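PDB 7O79: Poly(Beta-D-mannuronate) lyase, which probably cleaves alginate as a poly(beta-D-mannuronate) lyase of polysaccharide lyase family 6, built on a parallel beta-helix. Local coordinates for residues Asn109-Arg123 / Phe134-Asp147. Sequence-based numbering, arbitrary orientation.
Sequences NPSQKSTGYYWVLFR and FKGKNNMQPLVGND
Val-120, Leu-121 and Phe-122 run parallel to Val-144, Gly-145 and Asn-146, CA atoms 4.7 Å apart in each pair, as neighbouring strands of successive coils in the right-handed parallel beta-helix of the pectate lyase-like superfamily. Val-120 N and Trp-119 N both donate to Leu-143 O where the chain turns its corner, and Phe-122 N reaches Gly-145 O. Gly-145 passes close to the Tyr-118 ring, where a CB would collide with CE2. That ring has Gln-141 NE2 over one face and Leu-121 CD1 centred over the other, while its hydroxyl bonds Arg-176. Facing the coil interior, Val-120 CG2 packs 3.7 Å from Phe-134 CE1, and the edge of Phe-122 meets Val-144 CG1. At the corner the buried Trp-119 turns its indole toward Lys-137 and Phe-134: Lys-137 runs over one indole face, heading the opposite way to Trp-119, with a CH-pi contact from its CB 3.5 Å from the centroid of the six-membered ring, and Lys-135 O approaches the edge at CH2. An alanine in place of Trp-119 is likely to open a gap beside Phe-134 and let the Lys-137 methylenes shift. Lys-137 stays extended along the indole, chi1 -174° setting CG opposite the backbone N, until a bend at chi4 delivers NZ to Tyr-117 O at 2.8 Å, Gln-141 O and Asn-139 OD1, three acceptors that probably steady its buried charge. At the loop end, Asn-109 ND2 bonds Gly-136 O at 2.7 Å, and Met-140 N bonds Lys-113 O. Asn-139 ND2 sits centrally over one face of the Tyr-117 ring, 3.3 Å above its plane, while donating to Thr-115 O at 2.9 Å in the carbonyl plane, N-H...O angle 166°.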
ATOM      1  N   ASN A 109      -7.731  -5.310  18.844  1.00 28.26           N
ATOM      2  CA  ASN A 109      -7.273  -3.976  19.197  1.00 32.44           C
ATOM      3  C   ASN A 109      -6.919  -3.826  20.677  1.00 30.64           C
ATOM      4  O   ASN A 109      -7.561  -4.418  21.549  1.00 31.83           O
ATOM      5  CB  ASN A 109      -8.335  -2.934  18.824  1.00 28.88           C
ATOM      6  CG  ASN A 109      -8.585  -2.880  17.329  1.00 32.06           C
ATOM      7  OD1 ASN A 109      -7.637  -2.918  16.539  1.00 27.23           O
ATOM      8  ND2 ASN A 109      -9.850  -2.759  16.930  1.00 27.40           N
ATOM      9  N   PRO A 110      -5.909  -3.025  20.982  1.00 32.76           N
ATOM     10  CA  PRO A 110      -5.574  -2.714  22.373  1.00 31.91           C
ATOM     11  C   PRO A 110      -6.507  -1.619  22.880  1.00 32.05           C
ATOM     12  O   PRO A 110      -7.370  -1.128  22.151  1.00 32.18           O
ATOM     13  CB  PRO A 110      -4.136  -2.221  22.267  1.00 32.82           C
ATOM     14  CG  PRO A 110      -4.151  -1.470  20.948  1.00 30.78           C
ATOM     15  CD  PRO A 110      -5.092  -2.233  20.042  1.00 29.87           C
ATOM     16  N   SER A 111      -6.320  -1.227  24.147  1.00 34.79           N
ATOM     17  CA  SER A 111      -7.221  -0.215  24.691  1.00 37.08           C
ATOM     18  C   SER A 111      -6.784   1.202  24.323  1.00 33.80           C
ATOM     19  O   SER A 111      -7.636   2.061  24.084  1.00 37.93           O
ATOM     20  CB  SER A 111      -7.370  -0.369  26.210  1.00 35.33           C
ATOM     21  OG  SER A 111      -6.124  -0.277  26.858  1.00 45.71           O
ATOM     22  N   GLN A 112      -5.484   1.494  24.271  1.00 38.23           N
ATOM     23  CA  GLN A 112      -5.053   2.825  23.854  1.00 37.62           C
ATOM     24  C   GLN A 112      -4.678   2.747  22.374  1.00 36.84           C
ATOM     25  O   GLN A 112      -3.947   1.838  21.973  1.00 36.10           O
ATOM     26  CB  GLN A 112      -3.828   3.393  24.600  1.00 37.94           C
ATOM     27  CG  GLN A 112      -3.906   3.849  26.096  1.00 46.93           C
ATOM     28  CD  GLN A 112      -4.018   2.708  27.105  1.00 52.13           C
ATOM     29  OE1 GLN A 112      -4.981   2.589  27.852  1.00 54.31           O
ATOM     30  NE2 GLN A 112      -2.910   1.948  27.233  1.00 51.55           N
ATOM     31  N   LYS A 113      -5.115   3.729  21.583  1.00 34.70           N
ATOM     32  CA  LYS A 113      -4.639   3.855  20.206  1.00 34.44           C
ATOM     33  C   LYS A 113      -3.115   3.931  20.134  1.00 35.83           C
ATOM     34  O   LYS A 113      -2.497   3.406  19.201  1.00 32.09           O
ATOM     35  CB  LYS A 113      -5.271   5.091  19.562  1.00 33.94           C
ATOM     36  CG  LYS A 113      -4.661   5.496  18.221  1.00 33.63           C
ATOM     37  CD  LYS A 113      -5.322   6.752  17.673  1.00 32.31           C
ATOM     38  CE  LYS A 113      -4.866   8.027  18.390  1.00 33.81           C
ATOM     39  NZ  LYS A 113      -5.372   9.238  17.662  1.00 33.42           N
ATOM     40  N   SER A 114      -2.488   4.575  21.114  1.00 34.10           N
ATOM     41  CA  SER A 114      -1.041   4.743  21.132  1.00 32.40           C
ATOM     42  C   SER A 114      -0.275   3.442  21.364  1.00 30.69           C
ATOM     43  O   SER A 114       0.946   3.431  21.208  1.00 32.53           O
ATOM     44  CB  SER A 114      -0.680   5.742  22.216  1.00 37.20           C
ATOM     45  OG  SER A 114      -1.023   5.181  23.473  1.00 35.76           O
ATOM     46  N   THR A 115      -0.943   2.360  21.745  1.00 35.76           N
ATOM     47  CA  THR A 115      -0.287   1.057  21.826  1.00 34.69           C
ATOM     48  C   THR A 115      -0.201   0.519  20.399  1.00 29.93           C
ATOM     49  O   THR A 115      -1.132  -0.110  19.886  1.00 29.51           O
ATOM     50  CB  THR A 115      -1.061   0.124  22.747  1.00 33.92           C
ATOM     51  OG1 THR A 115      -1.114   0.699  24.059  1.00 37.33           O
ATOM     52  CG2 THR A 115      -0.375  -1.239  22.835  1.00 31.12           C
ATOM     53  N   GLY A 116       0.923   0.794  19.739  1.00 30.24           N
ATOM     54  CA  GLY A 116       1.079   0.471  18.327  1.00 28.33           C
ATOM     55  C   GLY A 116       1.610  -0.930  18.058  1.00 27.15           C
ATOM     56  O   GLY A 116       2.465  -1.439  18.783  1.00 29.34           O
ATOM     57  N   TYR A 117       1.096  -1.538  16.984  1.00 27.34           N
ATOM     58  CA  TYR A 117       1.671  -2.743  16.388  1.00 24.77           C
ATOM     59  C   TYR A 117       1.072  -2.979  15.001  1.00 26.28           C
ATOM     60  O   TYR A 117      -0.058  -2.553  14.712  1.00 23.88           O
ATOM     61  CB  TYR A 117       1.461  -3.977  17.278  1.00 27.80           C
ATOM     62  CG  TYR A 117       0.046  -4.240  17.796  1.00 26.24           C
ATOM     63  CD1 TYR A 117      -0.849  -5.012  17.061  1.00 27.30           C
ATOM     64  CD2 TYR A 117      -0.357  -3.802  19.055  1.00 26.75           C
ATOM     65  CE1 TYR A 117      -2.127  -5.285  17.530  1.00 25.04           C
ATOM     66  CE2 TYR A 117      -1.636  -4.082  19.541  1.00 29.95           C
ATOM     67  CZ  TYR A 117      -2.517  -4.831  18.774  1.00 29.21           C
ATOM     68  OH  TYR A 117      -3.792  -5.131  19.232  1.00 25.54           O
ATOM     69  N   TYR A 118       1.845  -3.639  14.139  1.00 25.54           N
ATOM     70  CA  TYR A 118       1.304  -4.019  12.839  1.00 24.27           C
ATOM     71  C   TYR A 118       0.306  -5.159  13.000  1.00 24.39           C
ATOM     72  O   TYR A 118       0.277  -5.857  14.014  1.00 25.25           O
ATOM     73  CB  TYR A 118       2.387  -4.512  11.881  1.00 22.50           C
ATOM     74  CG  TYR A 118       3.516  -3.584  11.548  1.00 24.49           C
ATOM     75  CD1 TYR A 118       4.667  -3.562  12.321  1.00 23.39           C
ATOM     76  CD2 TYR A 118       3.460  -2.763  10.422  1.00 24.12           C
ATOM     77  CE1 TYR A 118       5.724  -2.727  12.005  1.00 23.67           C
ATOM     78  CE2 TYR A 118       4.517  -1.921  10.096  1.00 22.26           C
ATOM     79  CZ  TYR A 118       5.643  -1.907  10.886  1.00 24.96           C
ATOM     80  OH  TYR A 118       6.705  -1.075  10.563  1.00 26.24           O
ATOM     81  N   TRP A 119      -0.489  -5.386  11.959  1.00 23.26           N
ATOM     82  CA  TRP A 119      -1.218  -6.644  11.930  1.00 23.19           C
ATOM     83  C   TRP A 119      -0.467  -7.698  11.123  1.00 25.05           C
ATOM     84  O   TRP A 119      -0.415  -8.866  11.528  1.00 22.96           O
ATOM     85  CB  TRP A 119      -2.638  -6.419  11.408  1.00 24.10           C
ATOM     86  CG  TRP A 119      -3.565  -6.014  12.540  1.00 25.09           C
ATOM     87  CD1 TRP A 119      -3.193  -5.615  13.790  1.00 25.94           C
ATOM     88  CD2 TRP A 119      -4.992  -5.967  12.513  1.00 23.37           C
ATOM     89  NE1 TRP A 119      -4.298  -5.328  14.546  1.00 24.56           N
ATOM     90  CE2 TRP A 119      -5.418  -5.534  13.783  1.00 25.92           C
ATOM     91  CE3 TRP A 119      -5.951  -6.247  11.536  1.00 25.51           C
ATOM     92  CZ2 TRP A 119      -6.764  -5.384  14.110  1.00 24.88           C
ATOM     93  CZ3 TRP A 119      -7.295  -6.085  11.859  1.00 26.88           C
ATOM     94  CH2 TRP A 119      -7.686  -5.666  13.142  1.00 26.52           C
ATOM     95  N   VAL A 120       0.190  -7.299  10.032  1.00 21.41           N
ATOM     96  CA  VAL A 120       1.018  -8.208   9.250  1.00 20.26           C
ATOM     97  C   VAL A 120       2.301  -7.472   8.896  1.00 22.36           C
ATOM     98  O   VAL A 120       2.254  -6.376   8.327  1.00 21.55           O
ATOM     99  CB  VAL A 120       0.302  -8.692   7.961  1.00 19.25           C
ATOM    100  CG1 VAL A 120       1.198  -9.628   7.182  1.00 23.59           C
ATOM    101  CG2 VAL A 120      -1.031  -9.367   8.285  1.00 23.29           C
ATOM    102  N   LEU A 121       3.446  -8.068   9.214  1.00 19.12           N
ATOM    103  CA  LEU A 121       4.733  -7.458   8.920  1.00 22.81           C
ATOM    104  C   LEU A 121       5.590  -8.420   8.118  1.00 24.11           C
ATOM    105  O   LEU A 121       5.800  -9.565   8.533  1.00 24.82           O
ATOM    106  CB  LEU A 121       5.467  -7.041  10.203  1.00 23.44           C
ATOM    107  CG  LEU A 121       6.854  -6.452   9.934  1.00 24.48           C
ATOM    108  CD1 LEU A 121       6.781  -5.168   9.135  1.00 21.26           C
ATOM    109  CD2 LEU A 121       7.642  -6.233  11.237  1.00 26.11           C
ATOM    110  N   PHE A 122       6.077  -7.960   6.967  1.00 22.61           N
ATOM    111  CA  PHE A 122       6.976  -8.761   6.142  1.00 22.52           C
ATOM    112  C   PHE A 122       8.427  -8.405   6.434  1.00 23.72           C
ATOM    113  O   PHE A 122       8.807  -7.229   6.391  1.00 23.20           O
ATOM    114  CB  PHE A 122       6.675  -8.561   4.659  1.00 22.49           C
ATOM    115  CG  PHE A 122       5.397  -9.188   4.235  1.00 23.46           C
ATOM    116  CD1 PHE A 122       5.389 -10.495   3.784  1.00 23.30           C
ATOM    117  CD2 PHE A 122       4.198  -8.481   4.281  1.00 24.01           C
ATOM    118  CE1 PHE A 122       4.210 -11.100   3.382  1.00 23.15           C
ATOM    119  CE2 PHE A 122       3.011  -9.094   3.873  1.00 22.60           C
ATOM    120  CZ  PHE A 122       3.020 -10.399   3.439  1.00 21.17           C
ATOM    121  N   ARG A 123       9.233  -9.429   6.685  1.00 22.42           N
ATOM    122  CA  ARG A 123      10.629  -9.247   7.039  1.00 24.64           C
ATOM    123  C   ARG A 123      11.449 -10.426   6.501  1.00 24.22           C
ATOM    124  O   ARG A 123      12.207 -11.079   7.222  1.00 25.81           O
ATOM    125  CB  ARG A 123      10.737  -9.093   8.556  1.00 28.91           C
ATOM    126  CG  ARG A 123      12.037  -8.610   9.046  1.00 33.98           C
ATOM    127  CD  ARG A 123      11.947  -8.456  10.559  1.00 42.57           C
ATOM    128  NE  ARG A 123      13.254  -8.607  11.184  1.00 47.45           N
ATOM    129  CZ  ARG A 123      14.012  -9.703  11.100  1.00 49.19           C
ATOM    130  NH1 ARG A 123      13.599 -10.784  10.428  1.00 40.23           N
ATOM    131  NH2 ARG A 123      15.190  -9.725  11.710  1.00 56.53           N
ATOM    132  N   PHE A 134      -9.286  -8.595   7.118  1.00 24.90           N
ATOM    133  CA  PHE A 134      -8.803  -7.719   8.177  1.00 24.54           C
ATOM    134  C   PHE A 134      -9.850  -6.651   8.450  1.00 26.45           C
ATOM    135  O   PHE A 134     -10.217  -5.889   7.551  1.00 22.59           O
ATOM    136  CB  PHE A 134      -7.456  -7.097   7.785  1.00 20.97           C
ATOM    137  CG  PHE A 134      -6.435  -8.113   7.341  1.00 25.07           C
ATOM    138  CD1 PHE A 134      -5.641  -8.755   8.279  1.00 24.39           C
ATOM    139  CD2 PHE A 134      -6.334  -8.491   6.013  1.00 23.26           C
ATOM    140  CE1 PHE A 134      -4.716  -9.695   7.906  1.00 25.39           C
ATOM    141  CE2 PHE A 134      -5.409  -9.440   5.619  1.00 24.16           C
ATOM    142  CZ  PHE A 134      -4.592 -10.051   6.570  1.00 26.39           C
ATOM    143  N   LYS A 135     -10.327  -6.592   9.689  1.00 22.38           N
ATOM    144  CA  LYS A 135     -11.431  -5.704  10.025  1.00 27.05           C
ATOM    145  C   LYS A 135     -11.193  -5.008  11.359  1.00 25.90           C
ATOM    146  O   LYS A 135     -10.946  -5.668  12.373  1.00 26.80           O
ATOM    147  CB  LYS A 135     -12.750  -6.479  10.080  1.00 28.03           C
ATOM    148  CG  LYS A 135     -13.922  -5.561  10.410  1.00 32.47           C
ATOM    149  CD  LYS A 135     -15.247  -6.299  10.463  1.00 35.65           C
ATOM    150  CE  LYS A 135     -16.395  -5.323  10.699  1.00 40.58           C
ATOM    151  NZ  LYS A 135     -16.295  -4.709  12.048  1.00 46.37           N
ATOM    152  N   GLY A 136     -11.274  -3.679  11.360  1.00 24.70           N
ATOM    153  CA  GLY A 136     -11.414  -2.935  12.595  1.00 26.37           C
ATOM    154  C   GLY A 136     -10.144  -2.463  13.281  1.00 28.66           C
ATOM    155  O   GLY A 136     -10.231  -1.963  14.410  1.00 29.25           O
ATOM    156  N   LYS A 137      -8.971  -2.585  12.655  1.00 25.44           N
ATOM    157  CA  LYS A 137      -7.755  -2.130  13.324  1.00 24.97           C
ATOM    158  C   LYS A 137      -7.864  -0.645  13.667  1.00 31.45           C
ATOM    159  O   LYS A 137      -8.248   0.177  12.826  1.00 26.02           O
ATOM    160  CB  LYS A 137      -6.529  -2.377  12.454  1.00 27.33           C
ATOM    161  CG  LYS A 137      -5.227  -2.062  13.176  1.00 23.28           C
ATOM    162  CD  LYS A 137      -4.021  -2.114  12.242  1.00 23.25           C
ATOM    163  CE  LYS A 137      -2.769  -2.420  13.023  1.00 22.40           C
ATOM    164  NZ  LYS A 137      -2.149  -1.150  13.554  1.00 23.27           N
ATOM    165  N   ASN A 138      -7.541  -0.295  14.917  1.00 28.47           N
ATOM    166  CA  ASN A 138      -7.803   1.063  15.368  1.00 27.60           C
ATOM    167  C   ASN A 138      -6.624   1.709  16.087  1.00 28.69           C
ATOM    168  O   ASN A 138      -6.775   2.817  16.614  1.00 31.68           O
ATOM    169  CB  ASN A 138      -9.066   1.093  16.244  1.00 28.33           C
ATOM    170  CG  ASN A 138      -8.857   0.489  17.630  1.00 33.24           C
ATOM    171  OD1 ASN A 138      -7.782  -0.007  17.959  1.00 29.88           O
ATOM    172  ND2 ASN A 138      -9.890   0.573  18.462  1.00 27.90           N
ATOM    173  N   ASN A 139      -5.450   1.083  16.087  1.00 27.09           N
ATOM    174  CA  ASN A 139      -4.273   1.601  16.775  1.00 25.63           C
ATOM    175  C   ASN A 139      -3.199   2.019  15.776  1.00 27.94           C
ATOM    176  O   ASN A 139      -3.296   1.775  14.568  1.00 28.90           O
ATOM    177  CB  ASN A 139      -3.700   0.561  17.744  1.00 29.85           C
ATOM    178  CG  ASN A 139      -3.268  -0.728  17.038  1.00 28.29           C
ATOM    179  OD1 ASN A 139      -3.794  -1.075  15.980  1.00 27.06           O
ATOM    180  ND2 ASN A 139      -2.298  -1.424  17.619  1.00 25.45           N
ATOM    181  N   MET A 140      -2.152   2.640  16.317  1.00 25.78           N
ATOM    182  CA  MET A 140      -1.003   3.080  15.544  1.00 27.26           C
ATOM    183  C   MET A 140      -0.329   1.891  14.852  1.00 24.67           C
ATOM    184  O   MET A 140      -0.513   0.737  15.240  1.00 25.32           O
ATOM    185  CB  MET A 140      -0.005   3.798  16.459  1.00 26.99           C
ATOM    186  CG  MET A 140      -0.382   5.235  16.889  1.00 31.20           C
ATOM    187  SD  MET A 140      -1.321   6.244  15.697  1.00 29.79           S
ATOM    188  CE  MET A 140      -0.070   6.600  14.479  1.00 29.99           C
ATOM    189  N   GLN A 141       0.467   2.202  13.799  1.00 25.45           N
ATOM    190  CA  GLN A 141       1.235   1.293  12.933  1.00 26.03           C
ATOM    191  C   GLN A 141       0.411   0.854  11.730  1.00 24.52           C
ATOM    192  O   GLN A 141      -0.801   0.639  11.835  1.00 23.07           O
ATOM    193  CB  GLN A 141       1.761   0.077  13.706  1.00 22.75           C
ATOM    194  CG  GLN A 141       2.820   0.481  14.707  1.00 28.51           C
ATOM    195  CD  GLN A 141       4.066   0.980  14.005  1.00 33.33           C
ATOM    196  OE1 GLN A 141       4.330   2.175  13.952  1.00 37.34           O
ATOM    197  NE2 GLN A 141       4.927   0.043  13.619  1.00 33.93           N
ATOM    198  N   PRO A 142       1.042   0.733  10.569  1.00 23.84           N
ATOM    199  CA  PRO A 142       0.325   0.243   9.386  1.00 22.57           C
ATOM    200  C   PRO A 142      -0.314  -1.116   9.648  1.00 24.20           C
ATOM    201  O   PRO A 142       0.148  -1.899  10.485  1.00 26.41           O
ATOM    202  CB  PRO A 142       1.417   0.150   8.316  1.00 23.71           C
ATOM    203  CG  PRO A 142       2.520   1.049   8.782  1.00 24.15           C
ATOM    204  CD  PRO A 142       2.441   1.095  10.297  1.00 24.86           C
ATOM    205  N   LEU A 143      -1.410  -1.382   8.940  1.00 21.27           N
ATOM    206  CA  LEU A 143      -2.009  -2.709   9.005  1.00 23.13           C
ATOM    207  C   LEU A 143      -1.052  -3.752   8.423  1.00 23.21           C
ATOM    208  O   LEU A 143      -0.766  -4.785   9.050  1.00 22.27           O
ATOM    209  CB  LEU A 143      -3.352  -2.697   8.270  1.00 23.17           C
ATOM    210  CG  LEU A 143      -4.330  -3.821   8.603  1.00 20.78           C
ATOM    211  CD1 LEU A 143      -5.770  -3.360   8.414  1.00 21.99           C
ATOM    212  CD2 LEU A 143      -4.051  -5.064   7.766  1.00 22.43           C
ATOM    213  N   VAL A 144      -0.518  -3.478   7.237  1.00 23.90           N
ATOM    214  CA  VAL A 144       0.468  -4.334   6.586  1.00 22.87           C
ATOM    215  C   VAL A 144       1.723  -3.509   6.390  1.00 20.10           C
ATOM    216  O   VAL A 144       1.660  -2.410   5.828  1.00 21.22           O
ATOM    217  CB  VAL A 144      -0.027  -4.878   5.227  1.00 21.76           C
ATOM    218  CG1 VAL A 144       1.079  -5.689   4.561  1.00 24.02           C
ATOM    219  CG2 VAL A 144      -1.257  -5.732   5.394  1.00 19.63           C
ATOM    220  N   GLY A 145       2.861  -4.035   6.834  1.00 20.43           N
ATOM    221  CA  GLY A 145       4.140  -3.400   6.597  1.00 22.99           C
ATOM    222  C   GLY A 145       5.145  -4.286   5.888  1.00 24.21           C
ATOM    223  O   GLY A 145       5.141  -5.508   6.039  1.00 24.11           O
ATOM    224  N   ASN A 146       6.037  -3.652   5.132  1.00 23.13           N
ATOM    225  CA  ASN A 146       7.203  -4.322   4.579  1.00 22.39           C
ATOM    226  C   ASN A 146       8.446  -3.643   5.119  1.00 23.87           C
ATOM    227  O   ASN A 146       8.567  -2.416   5.070  1.00 21.20           O
ATOM    228  CB  ASN A 146       7.201  -4.324   3.036  1.00 21.79           C
ATOM    229  CG  ASN A 146       8.273  -5.235   2.454  1.00 21.57           C
ATOM    230  OD1 ASN A 146       8.149  -6.460   2.490  1.00 18.57           O
ATOM    231  ND2 ASN A 146       9.316  -4.637   1.868  1.00 20.64           N
ATOM    232  N   ASP A 147       9.374  -4.454   5.602  1.00 23.63           N
ATOM    233  CA  ASP A 147      10.533  -4.009   6.346  1.00 24.96           C
ATOM    234  C   ASP A 147      11.593  -3.464   5.374  1.00 27.20           C
ATOM    235  O   ASP A 147      11.564  -3.719   4.165  1.00 23.89           O
ATOM    236  CB  ASP A 147      11.034  -5.202   7.172  1.00 29.52           C
ATOM    237  CG  ASP A 147      11.854  -4.803   8.360  1.00 41.86           C
ATOM    238  OD1 ASP A 147      11.210  -4.612   9.423  1.00 39.33           O
ATOM    239  OD2 ASP A 147      13.109  -4.712   8.255  1.00 45.26           O
TER